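Local coordinates for 28 kDa product (Pseudomonas syringae pv. phaseolicola, PDB 1UKF), which acts as a cysteine protease avirulence factor that enters plant cells, interacts with PBS1 there and depends on autocleavage for its virulence function, at residues 22-27 / 52-57; 36-41 / 144-149; 68-71 / 75-78. One frame throughout, in Å; residues are numbered along the deposited sequence.

Contact 1 of 3, residues 22-27 / 52-57; sequences STEWLV and SERHQV
Arg54 reaches from helix 46-67 to Thr23, Glu24 and Val27 on the helix that carries the active-site Cys18 at its N-terminal end, as the central helix does in the papain-like fold. The two helical segments cross at 117° with their axes 9.3 Å apart, a gap spanned by this one long side chain. Its CB points toward the other helix. CG lies beside the backbone N and anti to the carbonyl carbon, and the chain then runs extended as far as NE, which carries the guanidinium right across. CD lands on the backbone of the facing helix, with Arg54 CD 3.7 Å from Glu24 N. The same Arg54 CD also rests against a methyl, Thr23 CG2, at 3.9 Å. The hydroxyl of Thr23 plays no part here; its OG1 bonds to Ala19 O one turn back. At NE the polar grip begins: Arg54 NE lies 2.7 Å from Glu24 OE1, the N-H pointing at the oxygen at 156°. Glu24 leaves with CG anti to its backbone N and bends at chi2, which brings OE1 to the arginine with the carboxylate almost coplanar with the guanidinium. CZ follows with OE1 at its edge, and Arg54 NH2 gives the second bond of the salt bridge to Glu24 OE1, 3.0 Å long and more bent at 137°. Arg54 thus presents NE and NH2 side-on, both to OE1, which is met nearly along its C-O bond, while Glu24 OE2 bonds to His40 NE2. Val81 and Asp84 of helix 73-84, together with Ala85, also touch the arginine. At its tip, one face of the guanidinium receives a methyl near the rim: Val27 CG2 sits 3.8 Å from Arg54 NH2.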
loop_
_atom_site.group_PDB
_atom_site.type_symbol
_atom_site.label_atom_id
_atom_site.label_comp_id
_atom_site.label_asym_id
_atom_site.label_seq_id
_atom_site.Cartn_x
_atom_site.Cartn_y
_atom_site.Cartn_z
ATOM N N SER A 22 -5.034 1.270 4.211
ATOM C CA SER A 22 -4.357 1.776 3.026
ATOM C C SER A 22 -5.355 2.405 2.065
ATOM O O SER A 22 -5.071 3.439 1.453
ATOM C CB SER A 22 -3.586 0.652 2.332
ATOM O OG SER A 22 -2.494 0.241 3.132
ATOM N N THR A 23 -6.525 1.789 1.931
ATOM C CA THR A 23 -7.539 2.335 1.039
ATOM C C THR A 23 -8.104 3.632 1.618
ATOM O O THR A 23 -8.350 4.586 0.877
ATOM C CB THR A 23 -8.664 1.314 0.784
ATOM O OG1 THR A 23 -8.099 0.133 0.198
ATOM C CG2 THR A 23 -9.695 1.882 -0.185
ATOM N N GLU A 24 -8.293 3.685 2.936
ATOM C CA GLU A 24 -8.792 4.905 3.570
ATOM C C GLU A 24 -7.764 6.017 3.335
ATOM O O GLU A 24 -8.127 7.156 3.048
ATOM C CB GLU A 24 -9.012 4.674 5.072
ATOM C CG GLU A 24 -9.384 5.919 5.892
ATOM C CD GLU A 24 -10.740 6.511 5.543
ATOM O OE1 GLU A 24 -11.516 5.883 4.792
ATOM O OE2 GLU A 24 -11.038 7.620 6.040
ATOM N N TRP A 25 -6.480 5.685 3.437
ATOM C CA TRP A 25 -5.439 6.684 3.203
ATOM C C TRP A 25 -5.532 7.181 1.759
ATOM O O TRP A 25 -5.406 8.378 1.505
ATOM C CB TRP A 25 -4.048 6.092 3.452
ATOM C CG TRP A 25 -2.937 7.086 3.241
ATOM C CD1 TRP A 25 -2.451 7.985 4.150
ATOM C CD2 TRP A 25 -2.193 7.292 2.036
ATOM N NE1 TRP A 25 -1.449 8.736 3.584
ATOM C CE2 TRP A 25 -1.268 8.332 2.286
ATOM C CE3 TRP A 25 -2.215 6.699 0.767
ATOM C CZ2 TRP A 25 -0.372 8.789 1.314
ATOM C CZ3 TRP A 25 -1.325 7.151 -0.199
ATOM C CH2 TRP A 25 -0.415 8.186 0.080
ATOM N N LEU A 26 -5.749 6.271 0.812
ATOM C CA LEU A 26 -5.858 6.666 -0.588
ATOM C C LEU A 26 -6.990 7.665 -0.784
ATOM O O LEU A 26 -6.842 8.643 -1.520
ATOM C CB LEU A 26 -6.096 5.445 -1.483
ATOM C CG LEU A 26 -4.876 4.585 -1.828
ATOM C CD1 LEU A 26 -5.312 3.348 -2.604
ATOM C CD2 LEU A 26 -3.888 5.405 -2.653
ATOM N N VAL A 27 -8.116 7.423 -0.119
ATOM C CA VAL A 27 -9.268 8.308 -0.234
ATOM C C VAL A 27 -8.967 9.726 0.239
ATOM O O VAL A 27 -9.388 10.694 -0.395
ATOM C CB VAL A 27 -10.476 7.756 0.554
ATOM C CG1 VAL A 27 -11.610 8.780 0.569
ATOM C CG2 VAL A 27 -10.953 6.457 -0.081
ATOM N N SER A 52 -11.204 0.035 9.289
ATOM C CA SER A 52 -11.651 -1.287 9.705
ATOM C C SER A 52 -12.851 -1.716 8.865
ATOM O O SER A 52 -12.942 -2.868 8.437
ATOM C CB SER A 52 -12.024 -1.279 11.192
ATOM O OG SER A 52 -12.456 -2.560 11.612
ATOM N N GLU A 53 -13.766 -0.782 8.621
ATOM C CA GLU A 53 -14.950 -1.060 7.813
ATOM C C GLU A 53 -14.529 -1.432 6.394
ATOM O O GLU A 53 -15.072 -2.363 5.800
ATOM C CB GLU A 53 -15.870 0.160 7.764
ATOM C CG GLU A 53 -16.490 0.548 9.092
ATOM C CD GLU A 53 -17.442 1.718 8.950
ATOM O OE1 GLU A 53 -18.402 1.607 8.157
ATOM O OE2 GLU A 53 -17.231 2.749 9.625
ATOM N N ARG A 54 -13.569 -0.697 5.842
ATOM C CA ARG A 54 -13.095 -1.002 4.500
ATOM C C ARG A 54 -12.408 -2.360 4.498
ATOM O O ARG A 54 -12.528 -3.118 3.535
ATOM C CB ARG A 54 -12.117 0.066 4.005
ATOM C CG ARG A 54 -12.731 1.447 3.824
ATOM C CD ARG A 54 -11.752 2.390 3.133
ATOM N NE ARG A 54 -12.194 3.784 3.167
ATOM C CZ ARG A 54 -13.180 4.287 2.431
ATOM N NH1 ARG A 54 -13.844 3.519 1.578
ATOM N NH2 ARG A 54 -13.508 5.569 2.556
ATOM N N HIS A 55 -11.693 -2.681 5.571
ATOM C CA HIS A 55 -11.020 -3.966 5.619
ATOM C C HIS A 55 -12.049 -5.094 5.643
ATOM O O HIS A 55 -11.780 -6.202 5.174
ATOM C CB HIS A 55 -10.100 -4.068 6.833
ATOM C CG HIS A 55 -9.026 -5.092 6.667
ATOM N ND1 HIS A 55 -7.973 -4.920 5.794
ATOM C CD2 HIS A 55 -8.891 -6.335 7.185
ATOM C CE1 HIS A 55 -7.237 -6.017 5.779
ATOM N NE2 HIS A 55 -7.772 -6.891 6.613
ATOM N N GLN A 56 -13.227 -4.818 6.197
ATOM C CA GLN A 56 -14.283 -5.820 6.230
ATOM C C GLN A 56 -14.788 -6.054 4.807
ATOM O O GLN A 56 -15.178 -7.169 4.461
ATOM C CB GLN A 56 -15.429 -5.376 7.139
ATOM C CG GLN A 56 -15.049 -5.289 8.609
ATOM C CD GLN A 56 -16.262 -5.302 9.516
ATOM O OE1 GLN A 56 -17.277 -4.674 9.222
ATOM N NE2 GLN A 56 -16.160 -6.016 10.631
ATOM N N VAL A 57 -14.785 -5.007 3.985
ATOM C CA VAL A 57 -15.200 -5.149 2.591
ATOM C C VAL A 57 -14.177 -6.076 1.929
ATOM O O VAL A 57 -14.536 -6.970 1.166
ATOM C CB VAL A 57 -15.217 -3.784 1.862
ATOM C CG1 VAL A 57 -15.457 -3.991 0.376
ATOM C CG2 VAL A 57 -16.306 -2.896 2.444
#

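Contact 2 of 3, residues 36-41 / 144-149; sequences SRMDHL and KLFDPN
Phe146 is met by two side chains of helix 34-41. Leu41 CD1 stands over one face, 4.1 Å from the centroid of the Phe146 ring and 28° off its normal, a CH-pi contact. Met38 makes an oblique Met-aromatic contact: its chain bends at chi2 and again at chi3, bringing Met38 CE to 3.6 Å from Phe146 CD1, with SD 4.7 Å from the ring centroid. Phe146 reaches both because its CG is anti to the backbone N (chi1 166°), which sends the ring off the strand toward the helix. Two residues earlier on the strand, the extended Lys144 crosses Arg37 at about a right angle, Lys144 NZ lying 3.6 Å from Arg37 NH2 over the guanidinium face. Salt bridges from Arg37 to Glu152 and from Lys144 to Glu139 probably offset the like charges. Trp25 of helix 18-27 stacks on Phe146, completing a buried cluster, with the Phe146 side chain about 7 Å from that of Cys18. Asp147 OD1 accepts the backbone N-H of Asn149 from above the carboxylate plane, N to OD1 2.9 Å, an Asx turn. Its bond to His132 NE2 probably orients that histidine within the papain-like catalytic triad Cys18, His132 and Asp147.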
loop_
_atom_site.group_PDB
_atom_site.type_symbol
_atom_site.label_atom_id
_atom_site.label_comp_id
_atom_site.label_asym_id
_atom_site.label_seq_id
_atom_site.Cartn_x
_atom_site.Cartn_y
_atom_site.Cartn_z
ATOM N N SER A 36 -1.626 15.061 10.153
ATOM C CA SER A 36 -3.065 15.004 10.362
ATOM C C SER A 36 -3.654 13.738 9.748
ATOM O O SER A 36 -4.644 13.210 10.250
ATOM C CB SER A 36 -3.757 16.256 9.799
ATOM O OG SER A 36 -3.635 16.347 8.394
ATOM N N ARG A 37 -3.045 13.240 8.672
ATOM C CA ARG A 37 -3.541 12.017 8.047
ATOM C C ARG A 37 -3.280 10.832 8.969
ATOM O O ARG A 37 -4.118 9.939 9.097
ATOM C CB ARG A 37 -2.881 11.793 6.681
ATOM C CG ARG A 37 -3.376 12.766 5.612
ATOM C CD ARG A 37 -2.958 12.346 4.212
ATOM N NE ARG A 37 -1.557 12.628 3.905
ATOM C CZ ARG A 37 -1.087 13.828 3.575
ATOM N NH1 ARG A 37 -1.903 14.872 3.514
ATOM N NH2 ARG A 37 0.195 13.979 3.274
ATOM N N MET A 38 -2.125 10.828 9.626
ATOM C CA MET A 38 -1.828 9.740 10.545
ATOM C C MET A 38 -2.706 9.860 11.794
ATOM O O MET A 38 -3.117 8.848 12.364
ATOM C CB MET A 38 -0.342 9.734 10.914
ATOM C CG MET A 38 0.572 9.420 9.725
ATOM S SD MET A 38 0.187 7.864 8.851
ATOM C CE MET A 38 -0.787 8.474 7.465
ATOM N N ASP A 39 -3.007 11.088 12.216
ATOM C CA ASP A 39 -3.870 11.289 13.384
ATOM C C ASP A 39 -5.251 10.718 13.064
ATOM O O ASP A 39 -5.909 10.125 13.920
ATOM C CB ASP A 39 -4.007 12.779 13.725
ATOM C CG ASP A 39 -2.764 13.356 14.379
ATOM O OD1 ASP A 39 -1.877 12.579 14.784
ATOM O OD2 ASP A 39 -2.682 14.597 14.498
ATOM N N HIS A 40 -5.682 10.899 11.821
ATOM C CA HIS A 40 -6.975 10.399 11.361
ATOM C C HIS A 40 -7.050 8.869 11.423
ATOM O O HIS A 40 -8.062 8.296 11.844
ATOM C CB HIS A 40 -7.209 10.872 9.920
ATOM C CG HIS A 40 -8.419 10.278 9.264
ATOM N ND1 HIS A 40 -9.706 10.563 9.671
ATOM C CD2 HIS A 40 -8.537 9.436 8.210
ATOM C CE1 HIS A 40 -10.562 9.921 8.896
ATOM N NE2 HIS A 40 -9.879 9.231 8.001
ATOM N N LEU A 41 -5.964 8.220 11.014
ATOM C CA LEU A 41 -5.887 6.765 10.973
ATOM C C LEU A 41 -5.470 6.118 12.287
ATOM O O LEU A 41 -5.564 4.895 12.427
ATOM C CB LEU A 41 -4.914 6.344 9.871
ATOM C CG LEU A 41 -5.286 6.792 8.458
ATOM C CD1 LEU A 41 -4.078 6.691 7.538
ATOM C CD2 LEU A 41 -6.433 5.944 7.942
ATOM N N LYS A 144 4.049 10.159 -2.465
ATOM C CA LYS A 144 3.646 9.838 -1.095
ATOM C C LYS A 144 3.421 8.338 -0.956
ATOM O O LYS A 144 2.806 7.720 -1.821
ATOM C CB LYS A 144 2.335 10.544 -0.736
ATOM C CG LYS A 144 2.334 12.059 -0.815
ATOM C CD LYS A 144 0.943 12.582 -0.467
ATOM C CE LYS A 144 0.877 14.100 -0.481
ATOM N NZ LYS A 144 -0.500 14.576 -0.175
ATOM N N LEU A 145 3.905 7.759 0.139
ATOM C CA LEU A 145 3.720 6.337 0.383
ATOM C C LEU A 145 3.314 6.122 1.832
ATOM O O LEU A 145 3.910 6.689 2.750
ATOM C CB LEU A 145 5.003 5.560 0.065
ATOM C CG LEU A 145 4.907 4.038 0.222
ATOM C CD1 LEU A 145 5.854 3.364 -0.754
ATOM C CD2 LEU A 145 5.215 3.634 1.659
ATOM N N PHE A 146 2.284 5.310 2.032
ATOM C CA PHE A 146 1.786 5.008 3.367
ATOM C C PHE A 146 1.844 3.515 3.645
ATOM O O PHE A 146 1.317 2.705 2.875
ATOM C CB PHE A 146 0.338 5.502 3.518
ATOM C CG PHE A 146 -0.381 4.943 4.727
ATOM C CD1 PHE A 146 0.032 5.264 6.018
ATOM C CD2 PHE A 146 -1.471 4.096 4.568
ATOM C CE1 PHE A 146 -0.635 4.747 7.129
ATOM C CE2 PHE A 146 -2.143 3.576 5.674
ATOM C CZ PHE A 146 -1.722 3.904 6.954
ATOM N N ASP A 147 2.508 3.154 4.737
ATOM C CA ASP A 147 2.596 1.763 5.162
ATOM C C ASP A 147 1.942 1.754 6.543
ATOM O O ASP A 147 2.456 2.368 7.474
ATOM C CB ASP A 147 4.050 1.317 5.291
ATOM C CG ASP A 147 4.174 -0.133 5.720
ATOM O OD1 ASP A 147 3.261 -0.633 6.410
ATOM O OD2 ASP A 147 5.193 -0.775 5.376
ATOM N N PRO A 148 0.800 1.065 6.690
ATOM C CA PRO A 148 0.100 1.002 7.977
ATOM C C PRO A 148 0.974 0.642 9.187
ATOM O O PRO A 148 0.683 1.064 10.307
ATOM C CB PRO A 148 -0.989 -0.036 7.723
ATOM C CG PRO A 148 -1.304 0.155 6.263
ATOM C CD PRO A 148 0.072 0.314 5.649
ATOM N N ASN A 149 2.032 -0.139 8.972
ATOM C CA ASN A 149 2.922 -0.532 10.065
ATOM C C ASN A 149 3.907 0.555 10.472
ATOM O O ASN A 149 4.422 0.531 11.591
ATOM C CB ASN A 149 3.778 -1.752 9.688
ATOM C CG ASN A 149 2.982 -3.030 9.546
ATOM O OD1 ASN A 149 2.005 -3.261 10.256
ATOM N ND2 ASN A 149 3.427 -3.893 8.640
#

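Contact 3 of 3, residues 68-71 / 75-78; sequences NDDE and FTAS
Asp70 and Thr76 make the single direct contact between residues 68-71, in the turn leaving helix 46-67, and residues 75-78 of helix 73-84. Along the turn, Asn68 is the first residue to abandon helical torsions. Asp69 follows with a positive phi of 54° as the C-prime residue of a Schellman motif, in which Asp70 N pairs with Ala65 O and Asp69 N with Leu66 O, closing off the long helix. Asp70 then takes up polyproline-II-like torsions with its CB pointing toward the next helix. Its CG is anti to the backbone N (chi1 -171°), and this carries Asp70 OD2 to 2.7 Å from Thr76 OG1. The threonine comes from the opposite direction, and its CB also lies close, 3.5 Å from Asp70 OD2. The other oxygen, OD1, bonds to Ala72 N, so the carboxylate touches both the approach to the helix and its first turn. Near the N-terminal end of helix 73-84 the negative charge is probably favoured by the helix dipole. Ala72 O is a second acceptor within range of Thr76 OG1, and a hydroxyl has one proton to offer, so the short approach to Asp70 OD2 does not by itself settle which oxygen receives it.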
loop_
_atom_site.group_PDB
_atom_site.type_symbol
_atom_site.label_atom_id
_atom_site.label_comp_id
_atom_site.label_asym_id
_atom_site.label_seq_id
_atom_site.Cartn_x
_atom_site.Cartn_y
_atom_site.Cartn_z
ATOM N N ASN A 68 -15.743 -19.496 -3.703
ATOM C CA ASN A 68 -16.056 -19.723 -5.110
ATOM C C ASN A 68 -14.879 -20.284 -5.907
ATOM O O ASN A 68 -14.939 -20.361 -7.137
ATOM C CB ASN A 68 -16.524 -18.415 -5.753
ATOM C CG ASN A 68 -17.828 -17.911 -5.164
ATOM O OD1 ASN A 68 -18.210 -16.758 -5.370
ATOM N ND2 ASN A 68 -18.522 -18.775 -4.435
ATOM N N ASP A 69 -13.819 -20.675 -5.208
ATOM C CA ASP A 69 -12.630 -21.225 -5.851
ATOM C C ASP A 69 -12.086 -20.286 -6.926
ATOM O O ASP A 69 -11.757 -20.709 -8.036
ATOM C CB ASP A 69 -12.946 -22.594 -6.462
ATOM C CG ASP A 69 -13.337 -23.619 -5.416
ATOM O OD1 ASP A 69 -12.538 -23.853 -4.485
ATOM O OD2 ASP A 69 -14.442 -24.193 -5.527
ATOM N N ASP A 70 -11.997 -19.006 -6.578
ATOM C CA ASP A 70 -11.493 -17.979 -7.482
ATOM C C ASP A 70 -10.038 -18.287 -7.827
ATOM O O ASP A 70 -9.275 -18.736 -6.973
ATOM C CB ASP A 70 -11.584 -16.611 -6.799
ATOM C CG ASP A 70 -11.287 -15.459 -7.741
ATOM O OD1 ASP A 70 -10.282 -15.528 -8.478
ATOM O OD2 ASP A 70 -12.057 -14.476 -7.735
ATOM N N GLU A 71 -9.659 -18.047 -9.080
ATOM C CA GLU A 71 -8.294 -18.298 -9.530
ATOM C C GLU A 71 -7.319 -17.307 -8.895
ATOM O O GLU A 71 -6.158 -17.635 -8.648
ATOM C CB GLU A 71 -8.219 -18.202 -11.050
ATOM N N PHE A 75 -6.420 -10.900 -5.601
ATOM C CA PHE A 75 -6.563 -9.828 -6.579
ATOM C C PHE A 75 -8.022 -9.387 -6.544
ATOM O O PHE A 75 -8.327 -8.204 -6.641
ATOM C CB PHE A 75 -6.215 -10.313 -7.993
ATOM C CG PHE A 75 -4.738 -10.356 -8.284
ATOM C CD1 PHE A 75 -4.289 -10.569 -9.583
ATOM C CD2 PHE A 75 -3.797 -10.194 -7.268
ATOM C CE1 PHE A 75 -2.928 -10.620 -9.869
ATOM C CE2 PHE A 75 -2.430 -10.245 -7.546
ATOM C CZ PHE A 75 -1.999 -10.458 -8.850
ATOM N N THR A 76 -8.924 -10.352 -6.403
ATOM C CA THR A 76 -10.348 -10.059 -6.354
ATOM C C THR A 76 -10.699 -9.232 -5.117
ATOM O O THR A 76 -11.438 -8.252 -5.207
ATOM C CB THR A 76 -11.167 -11.367 -6.356
ATOM O OG1 THR A 76 -10.955 -12.050 -7.598
ATOM C CG2 THR A 76 -12.653 -11.079 -6.181
ATOM N N ALA A 77 -10.156 -9.621 -3.967
ATOM C CA ALA A 77 -10.416 -8.912 -2.717
ATOM C C ALA A 77 -9.863 -7.485 -2.745
ATOM O O ALA A 77 -10.537 -6.545 -2.325
ATOM C CB ALA A 77 -9.818 -9.689 -1.547
ATOM N N SER A 78 -8.638 -7.327 -3.236
ATOM C CA SER A 78 -8.026 -6.007 -3.311
ATOM C C SER A 78 -8.811 -5.116 -4.265
ATOM O O SER A 78 -8.976 -3.918 -4.020
ATOM C CB SER A 78 -6.573 -6.121 -3.773
ATOM O OG SER A 78 -5.783 -6.737 -2.775
#

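Contacts 1 and 2 lie side by side, centres 12 Å apart, and their segments alternate along the chain: helix 18-27, helix 34-41, helix 46-67, then strand 142-147 of the antiparallel sheet. They touch directly, with Ser22 against Pro148 and Glu24 CG packed on Leu41 CD2. Helix 18-27, which begins at Cys18, belongs to contact 1 and packs against both segments of contact 2, so it is joined both to helix 46-67 and to the strand holding Asp147. Contact 3 follows contact 1 in sequence, 18 Å from it between centres, and is nested within the loop that contact 2 closes. Contacts 2 and 3, 27 Å apart, lie on opposite sides of the chain's centre, contact 3 away from the catalytic residues.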